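PDB 6FN6: fatty acid synthase 1, isoform A from Drosophila melanogaster, which probably catalyses the NADPH-dependent synthesis of long-chain saturated fatty acids from acetyl-CoA and malonyl-CoA, its dehydratase, enoylreductase and ketoreductase region being the part modelled here. Local coordinates for residues A[419-424]-A[441-446]; A[468-473]-A[482-487]; A[494-499]-A[551-556]; A[513-518]-A[534-539]; A[521-524]-A[528-531]. One frame throughout, in Å; residues are numbered along the deposited sequence.

Contact 1 of 5, residues A[419-424]-A[441-446]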
# COMPACT_ATOMS: atom_id res chain seq x y z
N ALA A 419 -81.13 9.73 -41.96
CA ALA A 419 -81.85 9.83 -43.22
C ALA A 419 -80.88 10.15 -44.35
O ALA A 419 -81.00 9.62 -45.46
CB ALA A 419 -82.93 10.89 -43.13
N LEU A 420 -79.92 11.02 -44.07
CA LEU A 420 -78.95 11.44 -45.07
C LEU A 420 -78.08 10.26 -45.50
O LEU A 420 -77.77 10.11 -46.68
CB LEU A 420 -78.09 12.59 -44.52
CG LEU A 420 -77.21 13.36 -45.52
CD1 LEU A 420 -78.04 13.94 -46.66
CD2 LEU A 420 -76.46 14.46 -44.80
N LEU A 421 -77.68 9.43 -44.53
CA LEU A 421 -76.92 8.22 -44.84
C LEU A 421 -77.79 7.25 -45.63
O LEU A 421 -77.34 6.64 -46.60
CB LEU A 421 -76.40 7.55 -43.56
CG LEU A 421 -75.27 8.24 -42.80
CD1 LEU A 421 -74.99 7.53 -41.48
CD2 LEU A 421 -74.00 8.33 -43.64
N THR A 422 -79.04 7.11 -45.21
CA THR A 422 -80.00 6.25 -45.90
C THR A 422 -80.22 6.79 -47.31
O THR A 422 -80.28 6.03 -48.27
CB THR A 422 -81.35 6.17 -45.15
OG1 THR A 422 -81.13 5.70 -43.82
CG2 THR A 422 -82.31 5.23 -45.86
N LYS A 423 -80.34 8.11 -47.42
CA LYS A 423 -80.57 8.75 -48.70
C LYS A 423 -79.48 8.42 -49.71
O LYS A 423 -79.75 8.26 -50.90
CB LYS A 423 -80.65 10.27 -48.51
CG LYS A 423 -80.72 11.07 -49.81
CD LYS A 423 -80.72 12.56 -49.52
CE LYS A 423 -80.68 13.38 -50.80
NZ LYS A 423 -80.49 14.83 -50.52
N PHE A 424 -78.24 8.32 -49.23
CA PHE A 424 -77.11 8.05 -50.11
C PHE A 424 -76.73 6.57 -50.13
O PHE A 424 -75.66 6.20 -50.61
CB PHE A 424 -75.91 8.91 -49.71
CG PHE A 424 -76.01 10.33 -50.19
CD1 PHE A 424 -75.43 10.70 -51.39
CD2 PHE A 424 -76.69 11.28 -49.45
CE1 PHE A 424 -75.53 12.01 -51.85
CE2 PHE A 424 -76.79 12.59 -49.90
CZ PHE A 424 -76.20 12.95 -51.10
N VAL A 441 -69.96 7.49 -35.71
CA VAL A 441 -70.72 6.62 -36.60
C VAL A 441 -69.81 6.00 -37.65
O VAL A 441 -69.08 6.69 -38.36
CB VAL A 441 -71.86 7.41 -37.29
CG1 VAL A 441 -72.71 6.49 -38.15
CG2 VAL A 441 -72.72 8.12 -36.25
N LEU A 442 -69.85 4.67 -37.74
CA LEU A 442 -69.15 3.95 -38.79
C LEU A 442 -70.16 3.52 -39.85
O LEU A 442 -71.07 2.73 -39.57
CB LEU A 442 -68.41 2.74 -38.21
CG LEU A 442 -67.48 1.99 -39.17
CD1 LEU A 442 -66.31 2.86 -39.61
CD2 LEU A 442 -66.98 0.71 -38.53
N ALA A 443 -69.98 4.02 -41.07
CA ALA A 443 -70.95 3.78 -42.14
C ALA A 443 -70.32 3.00 -43.29
O ALA A 443 -69.11 3.03 -43.49
CB ALA A 443 -71.51 5.10 -42.65
N ARG A 444 -71.18 2.32 -44.05
CA ARG A 444 -70.75 1.45 -45.14
C ARG A 444 -71.93 1.20 -46.08
O ARG A 444 -73.08 1.24 -45.64
CB ARG A 444 -70.23 0.12 -44.58
CG ARG A 444 -69.46 -0.74 -45.56
CD ARG A 444 -69.27 -2.15 -45.00
NE ARG A 444 -68.05 -2.81 -45.48
CZ ARG A 444 -67.68 -4.03 -45.13
NH1 ARG A 444 -68.44 -4.76 -44.32
NH2 ARG A 444 -66.55 -4.55 -45.61
N LYS A 445 -71.65 0.96 -47.36
CA LYS A 445 -72.71 0.57 -48.29
C LYS A 445 -73.17 -0.84 -47.93
O LYS A 445 -72.36 -1.72 -47.68
CB LYS A 445 -72.23 0.63 -49.74
CG LYS A 445 -72.17 2.03 -50.33
CD LYS A 445 -71.88 1.99 -51.83
CE LYS A 445 -73.15 2.14 -52.66
NZ LYS A 445 -73.73 3.52 -52.57
N ALA A 446 -74.48 -1.05 -47.91
CA ALA A 446 -75.04 -2.36 -47.61
C ALA A 446 -74.89 -3.32 -48.78
O ALA A 446 -74.66 -2.90 -49.92
CB ALA A 446 -76.50 -2.23 -47.22

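Contact 2 of 5, residues A[468-473]-A[482-487]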
# COMPACT_ATOMS: atom_id res chain seq x y z
N ASP A 468 -63.55 -29.74 -42.05
CA ASP A 468 -63.35 -30.16 -43.43
C ASP A 468 -64.49 -29.65 -44.31
O ASP A 468 -64.28 -29.29 -45.47
CB ASP A 468 -63.25 -31.68 -43.52
CG ASP A 468 -62.08 -32.23 -42.73
OD1 ASP A 468 -60.94 -31.79 -42.96
OD2 ASP A 468 -62.31 -33.09 -41.85
N ASP A 469 -65.69 -29.60 -43.75
CA ASP A 469 -66.85 -29.07 -44.46
C ASP A 469 -66.60 -27.62 -44.84
O ASP A 469 -66.93 -27.18 -45.94
CB ASP A 469 -68.11 -29.18 -43.61
CG ASP A 469 -68.49 -30.62 -43.30
OD1 ASP A 469 -67.62 -31.51 -43.43
OD2 ASP A 469 -69.66 -30.86 -42.94
N LEU A 470 -66.01 -26.87 -43.90
CA LEU A 470 -65.70 -25.47 -44.13
C LEU A 470 -64.62 -25.33 -45.20
O LEU A 470 -64.76 -24.54 -46.13
CB LEU A 470 -65.25 -24.81 -42.82
CG LEU A 470 -64.88 -23.32 -42.89
CD1 LEU A 470 -66.06 -22.49 -43.37
CD2 LEU A 470 -64.40 -22.84 -41.53
N LYS A 471 -63.54 -26.10 -45.05
CA LYS A 471 -62.44 -26.08 -46.01
C LYS A 471 -62.94 -26.43 -47.41
O LYS A 471 -62.56 -25.78 -48.39
CB LYS A 471 -61.35 -27.07 -45.59
CG LYS A 471 -60.48 -26.58 -44.44
CD LYS A 471 -59.42 -27.60 -44.09
CE LYS A 471 -58.36 -27.01 -43.17
NZ LYS A 471 -57.52 -26.01 -43.87
N ALA A 472 -63.79 -27.45 -47.49
CA ALA A 472 -64.35 -27.87 -48.77
C ALA A 472 -65.19 -26.74 -49.35
O ALA A 472 -65.17 -26.50 -50.56
CB ALA A 472 -65.17 -29.13 -48.60
N ALA A 473 -65.93 -26.06 -48.48
CA ALA A 473 -66.80 -24.97 -48.89
C ALA A 473 -65.99 -23.76 -49.35
O ALA A 473 -66.36 -23.09 -50.32
CB ALA A 473 -67.73 -24.58 -47.76
N GLN A 482 -69.49 -17.66 -54.51
CA GLN A 482 -70.42 -17.56 -53.38
C GLN A 482 -69.71 -17.21 -52.07
O GLN A 482 -68.49 -17.30 -51.96
CB GLN A 482 -71.18 -18.87 -53.21
CG GLN A 482 -70.30 -20.10 -53.04
CD GLN A 482 -71.10 -21.38 -52.93
OE1 GLN A 482 -72.32 -21.35 -52.80
NE2 GLN A 482 -70.41 -22.51 -52.99
N TYR A 483 -70.51 -16.80 -51.09
CA TYR A 483 -70.01 -16.45 -49.76
C TYR A 483 -70.43 -17.54 -48.77
O TYR A 483 -71.49 -18.14 -48.91
CB TYR A 483 -70.54 -15.08 -49.32
CG TYR A 483 -70.04 -13.93 -50.18
CD1 TYR A 483 -70.69 -13.57 -51.35
CD2 TYR A 483 -68.91 -13.21 -49.81
CE1 TYR A 483 -70.23 -12.53 -52.13
CE2 TYR A 483 -68.45 -12.16 -50.58
CZ TYR A 483 -69.11 -11.82 -51.74
OH TYR A 483 -68.64 -10.78 -52.50
N VAL A 484 -69.58 -17.80 -47.78
CA VAL A 484 -69.84 -18.86 -46.81
C VAL A 484 -70.18 -18.27 -45.44
O VAL A 484 -69.41 -17.48 -44.89
CB VAL A 484 -68.65 -19.81 -46.71
CG1 VAL A 484 -68.94 -20.94 -45.72
CG2 VAL A 484 -68.30 -20.38 -48.08
N TYR A 485 -71.33 -18.66 -44.91
CA TYR A 485 -71.74 -18.23 -43.58
C TYR A 485 -71.46 -19.34 -42.57
O TYR A 485 -72.05 -20.41 -42.64
CB TYR A 485 -73.22 -17.86 -43.53
CG TYR A 485 -73.55 -16.56 -44.21
CD1 TYR A 485 -73.43 -15.35 -43.54
CD2 TYR A 485 -74.02 -16.53 -45.52
CE1 TYR A 485 -73.73 -14.15 -44.15
CE2 TYR A 485 -74.32 -15.34 -46.14
CZ TYR A 485 -74.18 -14.15 -45.46
OH TYR A 485 -74.49 -12.96 -46.07
N VAL A 486 -70.54 -19.08 -41.65
CA VAL A 486 -70.22 -20.03 -40.60
C VAL A 486 -71.08 -19.69 -39.39
O VAL A 486 -70.93 -18.64 -38.78
CB VAL A 486 -68.72 -19.99 -40.23
CG1 VAL A 486 -68.37 -21.14 -39.30
CG2 VAL A 486 -67.86 -20.03 -41.49
N VAL A 487 -72.01 -20.59 -39.06
CA VAL A 487 -72.96 -20.35 -37.99
C VAL A 487 -72.59 -21.17 -36.76
O VAL A 487 -72.49 -22.39 -36.83
CB VAL A 487 -74.40 -20.67 -38.44
CG1 VAL A 487 -75.39 -20.40 -37.32
CG2 VAL A 487 -74.76 -19.85 -39.67

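Contact 3 of 5, residues A[494-499]-A[551-556]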
# COMPACT_ATOMS: atom_id res chain seq x y z
N PHE A 494 -66.08 -22.83 -28.09
CA PHE A 494 -65.88 -22.02 -29.28
C PHE A 494 -65.98 -20.55 -28.92
O PHE A 494 -67.07 -19.96 -28.95
CB PHE A 494 -66.90 -22.37 -30.37
CG PHE A 494 -66.66 -23.71 -31.01
CD1 PHE A 494 -65.45 -23.98 -31.64
CD2 PHE A 494 -67.64 -24.68 -31.00
CE1 PHE A 494 -65.23 -25.21 -32.24
CE2 PHE A 494 -67.42 -25.91 -31.59
CZ PHE A 494 -66.22 -26.18 -32.21
N GLY A 495 -64.85 -19.97 -28.54
CA GLY A 495 -64.77 -18.54 -28.32
C GLY A 495 -64.84 -17.83 -29.65
O GLY A 495 -64.20 -18.26 -30.61
N ALA A 496 -65.59 -16.74 -29.71
CA ALA A 496 -65.83 -16.05 -30.97
C ALA A 496 -64.53 -15.52 -31.56
O ALA A 496 -64.31 -15.60 -32.77
CB ALA A 496 -66.83 -14.92 -30.76
N VAL A 497 -63.66 -14.97 -30.71
CA VAL A 497 -62.42 -14.35 -31.17
C VAL A 497 -61.51 -15.39 -31.83
O VAL A 497 -61.05 -15.19 -32.96
CB VAL A 497 -61.70 -13.65 -30.01
CG1 VAL A 497 -60.31 -13.14 -30.43
CG2 VAL A 497 -62.54 -12.49 -29.49
N GLY A 498 -61.27 -16.49 -31.14
CA GLY A 498 -60.41 -17.54 -31.65
C GLY A 498 -60.94 -18.14 -32.94
O GLY A 498 -60.20 -18.33 -33.90
N LEU A 499 -62.23 -18.44 -32.94
CA LEU A 499 -62.87 -19.06 -34.10
C LEU A 499 -62.79 -18.15 -35.32
O LEU A 499 -62.61 -18.62 -36.44
CB LEU A 499 -64.33 -19.40 -33.78
CG LEU A 499 -65.09 -20.15 -34.88
CD1 LEU A 499 -64.41 -21.47 -35.20
CD2 LEU A 499 -66.55 -20.37 -34.48
N GLY A 551 -72.83 -7.44 -32.13
CA GLY A 551 -71.58 -6.75 -31.85
C GLY A 551 -70.36 -7.57 -32.20
O GLY A 551 -70.44 -8.58 -32.90
N THR A 552 -69.21 -7.12 -31.71
CA THR A 552 -67.94 -7.78 -31.96
C THR A 552 -67.12 -7.81 -30.68
O THR A 552 -67.44 -7.12 -29.71
CB THR A 552 -67.13 -7.07 -33.05
OG1 THR A 552 -66.82 -5.74 -32.63
CG2 THR A 552 -67.92 -7.01 -34.35
N PHE A 553 -66.06 -8.62 -30.67
CA PHE A 553 -65.10 -8.61 -29.58
C PHE A 553 -63.90 -7.76 -29.96
O PHE A 553 -63.16 -8.10 -30.88
CB PHE A 553 -64.67 -10.03 -29.22
CG PHE A 553 -65.66 -10.76 -28.38
CD1 PHE A 553 -65.80 -10.48 -27.04
CD2 PHE A 553 -66.48 -11.74 -28.94
CE1 PHE A 553 -66.71 -11.16 -26.26
CE2 PHE A 553 -67.40 -12.42 -28.17
CZ PHE A 553 -67.52 -12.12 -26.83
N ARG A 554 -63.72 -6.65 -29.26
CA ARG A 554 -62.64 -5.72 -29.55
C ARG A 554 -61.66 -5.64 -28.38
O ARG A 554 -62.04 -5.82 -27.23
CB ARG A 554 -63.20 -4.33 -29.87
CG ARG A 554 -64.20 -4.31 -31.02
CD ARG A 554 -63.54 -4.09 -32.37
NE ARG A 554 -62.62 -5.17 -32.74
CZ ARG A 554 -62.94 -6.22 -33.49
NH1 ARG A 554 -64.17 -6.38 -33.96
NH2 ARG A 554 -62.02 -7.13 -33.78
N HIS A 555 -60.39 -5.38 -28.70
CA HIS A 555 -59.35 -5.28 -27.67
C HIS A 555 -59.02 -3.83 -27.36
O HIS A 555 -58.67 -3.05 -28.25
CB HIS A 555 -58.09 -6.03 -28.11
CG HIS A 555 -57.61 -5.66 -29.48
ND1 HIS A 555 -57.05 -4.44 -29.77
CD2 HIS A 555 -57.60 -6.37 -30.64
CE1 HIS A 555 -56.71 -4.40 -31.05
NE2 HIS A 555 -57.04 -5.56 -31.59
N LEU A 556 -59.14 -3.46 -26.09
CA LEU A 556 -58.93 -2.08 -25.65
C LEU A 556 -57.61 -1.93 -24.89
O LEU A 556 -57.24 -2.77 -24.07
CB LEU A 556 -60.09 -1.63 -24.77
CG LEU A 556 -61.31 -1.05 -25.49
CD1 LEU A 556 -61.80 -1.96 -26.60
CD2 LEU A 556 -62.43 -0.79 -24.49

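Contact 4 of 5, residues A[513-518]-A[534-539]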
# COMPACT_ATOMS: atom_id res chain seq x y z
N ARG A 513 -68.14 -15.57 -43.47
CA ARG A 513 -68.81 -14.62 -42.57
C ARG A 513 -69.27 -15.35 -41.30
O ARG A 513 -70.10 -16.25 -41.37
CB ARG A 513 -70.00 -13.96 -43.25
CG ARG A 513 -69.68 -13.24 -44.55
CD ARG A 513 -68.83 -12.00 -44.33
NE ARG A 513 -68.57 -11.28 -45.58
CZ ARG A 513 -67.54 -11.53 -46.39
NH1 ARG A 513 -66.67 -12.48 -46.10
NH2 ARG A 513 -67.40 -10.82 -47.50
N LEU A 514 -68.74 -14.93 -40.15
CA LEU A 514 -69.05 -15.60 -38.89
C LEU A 514 -70.32 -15.05 -38.24
O LEU A 514 -70.44 -13.86 -37.99
CB LEU A 514 -67.88 -15.46 -37.91
CG LEU A 514 -68.12 -15.99 -36.49
CD1 LEU A 514 -68.47 -17.47 -36.51
CD2 LEU A 514 -66.89 -15.74 -35.64
N VAL A 515 -71.26 -15.96 -37.96
CA VAL A 515 -72.49 -15.61 -37.27
C VAL A 515 -72.50 -16.34 -35.92
O VAL A 515 -72.85 -17.52 -35.84
CB VAL A 515 -73.72 -15.97 -38.12
CG1 VAL A 515 -75.01 -15.54 -37.42
CG2 VAL A 515 -73.62 -15.31 -39.49
N PHE A 516 -72.12 -15.62 -34.87
CA PHE A 516 -71.95 -16.20 -33.55
C PHE A 516 -73.10 -15.81 -32.62
O PHE A 516 -73.31 -14.63 -32.35
CB PHE A 516 -70.61 -15.76 -32.94
CG PHE A 516 -70.18 -16.59 -31.76
CD1 PHE A 516 -70.66 -16.31 -30.49
CD2 PHE A 516 -69.28 -17.62 -31.93
CE1 PHE A 516 -70.25 -17.07 -29.41
CE2 PHE A 516 -68.86 -18.38 -30.85
CZ PHE A 516 -69.35 -18.10 -29.59
N VAL A 517 -73.84 -16.80 -32.14
CA VAL A 517 -75.00 -16.54 -31.28
C VAL A 517 -74.87 -17.30 -29.96
O VAL A 517 -74.95 -18.52 -29.92
CB VAL A 517 -76.31 -16.93 -32.00
CG1 VAL A 517 -77.51 -16.64 -31.13
CG2 VAL A 517 -76.42 -16.22 -33.34
N GLN A 518 -74.67 -16.55 -28.88
CA GLN A 518 -74.49 -17.15 -27.56
C GLN A 518 -75.74 -17.88 -27.10
O GLN A 518 -75.68 -19.05 -26.73
CB GLN A 518 -74.10 -16.09 -26.53
CG GLN A 518 -72.79 -15.38 -26.82
CD GLN A 518 -72.30 -14.56 -25.64
OE1 GLN A 518 -72.98 -14.45 -24.62
NE2 GLN A 518 -71.12 -13.96 -25.78
N GLN A 534 -80.99 -7.23 -41.36
CA GLN A 534 -80.38 -5.91 -41.29
C GLN A 534 -78.91 -6.00 -40.88
O GLN A 534 -78.07 -5.23 -41.34
CB GLN A 534 -81.13 -5.00 -40.31
CG GLN A 534 -80.71 -3.53 -40.41
CD GLN A 534 -80.82 -2.79 -39.09
OE1 GLN A 534 -81.83 -2.88 -38.39
NE2 GLN A 534 -79.78 -2.03 -38.76
N GLN A 535 -78.61 -6.96 -40.01
CA GLN A 535 -77.25 -7.14 -39.52
C GLN A 535 -76.33 -7.69 -40.60
O GLN A 535 -75.25 -7.15 -40.83
CB GLN A 535 -77.23 -8.06 -38.30
CG GLN A 535 -75.85 -8.23 -37.70
CD GLN A 535 -75.30 -6.92 -37.16
OE1 GLN A 535 -76.04 -5.96 -36.96
NE2 GLN A 535 -73.99 -6.88 -36.94
N LEU A 536 -76.77 -8.76 -41.25
CA LEU A 536 -75.93 -9.43 -42.23
C LEU A 536 -75.83 -8.61 -43.50
O LEU A 536 -74.98 -8.87 -44.35
CB LEU A 536 -76.48 -10.82 -42.53
CG LEU A 536 -76.59 -11.77 -41.32
CD1 LEU A 536 -77.18 -13.10 -41.74
CD2 LEU A 536 -75.23 -11.97 -40.65
N GLU A 537 -76.68 -7.59 -43.62
CA GLU A 537 -76.62 -6.66 -44.74
C GLU A 537 -75.42 -5.72 -44.61
O GLU A 537 -75.12 -4.96 -45.53
CB GLU A 537 -77.91 -5.86 -44.85
CG GLU A 537 -79.03 -6.57 -45.59
CD GLU A 537 -80.32 -5.78 -45.59
OE1 GLU A 537 -81.36 -6.35 -45.99
OE2 GLU A 537 -80.30 -4.60 -45.18
N LYS A 538 -74.75 -5.78 -43.47
CA LYS A 538 -73.54 -4.98 -43.25
C LYS A 538 -72.32 -5.69 -43.82
O LYS A 538 -71.31 -5.05 -44.14
CB LYS A 538 -73.34 -4.74 -41.75
CG LYS A 538 -74.54 -4.12 -41.07
CD LYS A 538 -74.21 -3.72 -39.65
CE LYS A 538 -75.41 -3.11 -38.95
NZ LYS A 538 -75.17 -3.00 -37.48
N ASP A 539 -72.42 -7.00 -43.96
CA ASP A 539 -71.36 -7.81 -44.56
C ASP A 539 -70.09 -7.78 -43.71
O ASP A 539 -68.98 -7.73 -44.23
CB ASP A 539 -71.06 -7.33 -45.98
CG ASP A 539 -70.38 -8.39 -46.82
OD1 ASP A 539 -70.65 -9.59 -46.61
OD2 ASP A 539 -69.57 -8.02 -47.70

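Contact 5 of 5, residues A[521-524]-A[528-531]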
# COMPACT_ATOMS: atom_id res chain seq x y z
N LYS A 521 -81.47 -20.21 -27.62
CA LYS A 521 -82.87 -19.96 -27.96
C LYS A 521 -82.96 -18.66 -28.74
O LYS A 521 -82.98 -17.57 -28.17
CB LYS A 521 -83.75 -19.92 -26.70
CG LYS A 521 -83.40 -18.83 -25.71
CD LYS A 521 -83.72 -19.25 -24.29
CE LYS A 521 -83.12 -18.29 -23.28
NZ LYS A 521 -83.40 -18.71 -21.88
N ALA A 522 -83.00 -18.78 -30.06
CA ALA A 522 -83.07 -17.62 -30.94
C ALA A 522 -83.49 -18.09 -32.33
O ALA A 522 -83.36 -19.27 -32.65
CB ALA A 522 -81.73 -16.91 -31.00
N GLU A 523 -84.00 -17.17 -33.14
CA GLU A 523 -84.46 -17.54 -34.47
C GLU A 523 -83.32 -18.23 -35.20
O GLU A 523 -82.17 -17.76 -35.16
CB GLU A 523 -84.92 -16.31 -35.26
CG GLU A 523 -86.18 -15.64 -34.73
CD GLU A 523 -85.90 -14.73 -33.54
OE1 GLU A 523 -84.74 -14.69 -33.07
OE2 GLU A 523 -86.85 -14.06 -33.08
N LYS A 524 -83.62 -19.34 -35.86
CA LYS A 524 -82.59 -20.09 -36.57
C LYS A 524 -81.93 -19.15 -37.56
O LYS A 524 -82.53 -18.15 -37.96
CB LYS A 524 -83.20 -21.29 -37.30
CG LYS A 524 -83.96 -22.26 -36.40
CD LYS A 524 -83.07 -22.87 -35.34
CE LYS A 524 -83.83 -23.87 -34.49
NZ LYS A 524 -82.97 -24.51 -33.46
N THR A 528 -83.49 -14.21 -44.36
CA THR A 528 -84.80 -13.55 -44.42
C THR A 528 -85.27 -13.00 -43.08
O THR A 528 -86.00 -12.01 -43.04
CB THR A 528 -85.88 -14.53 -44.94
OG1 THR A 528 -86.07 -15.59 -43.99
CG2 THR A 528 -85.47 -15.12 -46.28
N SER A 529 -84.86 -13.63 -41.99
CA SER A 529 -85.31 -13.23 -40.66
C SER A 529 -84.99 -11.76 -40.38
O SER A 529 -83.90 -11.28 -40.68
CB SER A 529 -84.66 -14.12 -39.59
OG SER A 529 -84.99 -13.68 -38.29
N THR A 530 -85.95 -11.06 -39.79
CA THR A 530 -85.82 -9.63 -39.51
C THR A 530 -84.64 -9.35 -38.58
O THR A 530 -83.99 -8.30 -38.67
CB THR A 530 -87.11 -9.06 -38.88
OG1 THR A 530 -86.92 -7.67 -38.56
CG2 THR A 530 -87.48 -9.82 -37.61
N LEU A 531 -84.37 -10.29 -37.68
CA LEU A 531 -83.28 -10.16 -36.73
C LEU A 531 -81.92 -10.15 -37.44
O LEU A 531 -81.09 -9.27 -37.20
CB LEU A 531 -83.33 -11.31 -35.72
CG LEU A 531 -82.16 -11.46 -34.75
CD1 LEU A 531 -81.98 -10.21 -33.90
CD2 LEU A 531 -82.37 -12.69 -33.87

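Contact 1 of 5, residues A[419-424]-A[441-446]
Leu-421, in the last turn of helix 410-423, sits over Ala-443 of strand 438-445, with their CA atoms 7.9 Å apart, and at Phe-424 and Lys-445 the two backbones are 8.9 Å apart, CA to CA. The strand belongs to a mixed sheet whose order, with one antiparallel strand slotted in near the end, is that of the class I methyltransferase fold; this is consistent with the pseudo-methyltransferase domain that animal fatty acid synthases carry. The helix leads into strand 426-433, which turns back as strand 438-445, so the contact folds the hairpin's second strand against the helix before it. Leu-421 does most of the work. With CG anti to its carbonyl carbon (chi1 -72°), the leucine points its fork at the sheet and divides it between two strand residues. CD1 meets Val-441 CG1 tip to tip at 4.2 Å, while CD2 lies 4.2 Å from Ala-443 CB. The same leucine also touches Leu-406 on the adjoining strand 402-409, which seats it across two strands. No hydrogen bond joins the segments; the buried grip is apolar, made by Leu-421, Val-441 and Ala-443. Toward the helix end, Phe-424 swings its ring off to helix 389-395 and offers only backbone to this partner. At this looser, partly exposed edge Lys-445, bent at chi3 and chi4, brings NZ to 3.8 Å from Phe-424 O.

Contact 2 of 5, residues A[468-473]-A[482-487]
Helix 468-473 runs nearly antiparallel to strand 483-487, the axes of these short segments 10.0 Å apart and at 165°, and pairs Ala-473 with Val-484 (CA to CA 7.1 Å) and Leu-470 with Val-486. This is the second half of a beta-alpha-beta crossover, strand 454-457, helix 466-480, strand 483-489, in the Rossmann-like pseudo-ketoreductase domain: the helix lies on the sheet and the chain comes back underneath it. Four apolar side chains, two from each segment, fill the interface. Leu-470 holds CG anti to its backbone N (chi1 -180°), which carries CD1 over the strand and into the notch between two valines. There CD1 is 3.6 Å from Val-486 CG2, the two side chains crossing at about a right angle, and 4.0 Å from Val-484 CG1, met more obliquely. One turn further on, Ala-473 points its CB at the strand, and both CB and the carbonyl O come near Val-484. That valine divides its branches, CG1 going to the leucine and CG2 to the alanine. Strand 454-457 adds Val-457 against Val-484, and Ala-477 extends the helix face along the same valine. On the other side of the strand, Tyr-485 turns away and bonds through OH to Arg-452. Val-484 CG2 ends 4.3 Å from Ala-473 CB and 4.0 Å from Ala-473 O.

Contact 3 of 5, residues A[494-499]-A[551-556]
Ala-496 and Val-497, opening helix 496-504 right after the N-cap residue Gly-495, press on Phe-553 of strand 549-557 within the Rossmann-like pseudo-ketoreductase domain. The helix start thereby meets a strand that follows it by some fifty residues and lies beyond the parallel part of the sheet. The tight part is the phenylalanine side chain. CG anti to the carbonyl carbon (chi1 -79°) brings the ring up beside Ala-496, and both helix residues meet it obliquely. Ala-496 CB lies 3.6 Å from CE2 of Phe-553, well out along one ring side, whereas Val-497 CG2 sits at the root, 3.3 Å from Phe-553 CB. Phe-266, on the neighbouring strand 257-268, also touches the buried ring. The looser side is the outer part of Val-497, a partly exposed residue that also touches Tyr-264 and Glu-1082. Arg-554, the next strand residue, leaves the strand pointing away and forms a salt bridge with Glu-296. An alanine in place of Phe-553 would take away the whole ring and is likely to leave a gap beside Ala-496 and Phe-266, with the helix start less firmly seated. Between the two helix residues, Phe-553 CD2 is 3.7 Å from Ala-496 CB and 4.0 Å from Val-497 CG2.

Contact 4 of 5, residues A[513-518]-A[534-539]
Arg-513, on strand 512-517, and Asp-539, just past helix 530-536, cross at a slant, guanidinium and carboxylate planes 45° apart. The arginine chain folds at chi2 (-69°), which brings NE rather than the far end up to the acid. NE gives a nearly straight bond to OD1 of Asp-539, 2.9 Å at 164°, and the oxygen lies close to the guanidinium plane. On the acid's side, however, NE comes in from well above the carboxylate plane, and this is a one-point salt bridge: Arg-513 NH2 is still 3.5 Å from Asp-539 OD2. A second, apolar touch stands a turn away, where Val-515 CG2 meets Leu-536 CD2 at 3.9 Å with the side chains at about a right angle. Together they tie the strand to the helix that follows it in a beta-alpha-beta unit of the pseudo-ketoreductase fold. Asp-539 OD1 also takes a salt bridge from Arg-452, and Arg-513 NH1 bonds to Lys-510 O. A leucine at Arg-513 would probably leave Asp-539 with one cationic partner fewer and Lys-510 O without this donor. Two arginines converging on one carboxylate oxygen would be expected to favour its charged form and to hold the chain where it leaves the helix.

Contact 5 of 5, residues A[521-524]-A[528-531]
Ser-529 OG, which faces Glu-523 CB across the contact at 4.0 Å, accepts a weak bond from Leu-531 N at 3.5 Å and 144°. With its OG anti to the backbone N (chi1 175°), the serine turns its oxygen toward the amide of Leu-531, in the helix that begins just after it. Glu-523 comes from the loop that leaves strand 512-517, and its CA is 7.6 Å from the CA of Ser-529. Its side chain bends sharply at chi2 (80°) and so lays the carboxylate alongside the helix start instead of running straight out from the loop. The group it meets is apolar: OE1 of Glu-523 lies 3.2 Å from CD2 of Leu-531, the two side chains crossing at about a right angle. No hydrogen bond passes between the segments themselves; the polar link that ties the glutamate's backbone down is made by Glu-523 O with the hydroxyl of Tyr-532, one residue further along. Thr-528 OG1, just before the serine, bonds to Ser-526 OG in the connecting loop. Leu-531 O receives a weak bond from Trp-550 NE1. The whole is an outer rim of the domain, with the glutamate exposed and the serine and leucine partly so. It is a serine N-cap at the entry of helix 530-536, set on the strand-to-helix loop of a Rossmann-like beta-alpha-beta unit.

Contacts 1 to 4 are buried, and contact 5 alone lies at the surface. Contacts 2 to 5 belong to the pseudo-ketoreductase part: contacts 2 and 4 use neighbouring strands, 483-489 and 512-517, joined by backbone bonds, while contacts 4 and 5 share helix 530-536. Contact 3 packs against contact 4 through Phe-516 and Leu-514. Contact 1 sits on a different sheet, yet Arg-444 ties its strand 438-445 to the loop after helix 530-536, through Lys-538 O and, weakly, Asp-539 O. Contacts 1, 2 and 3 are held by apolar side chains, and contact 4 adds a salt bridge; contact 5 has no bond across it, only a glutamate against a leucine and a serine, beside a weak N-cap bond.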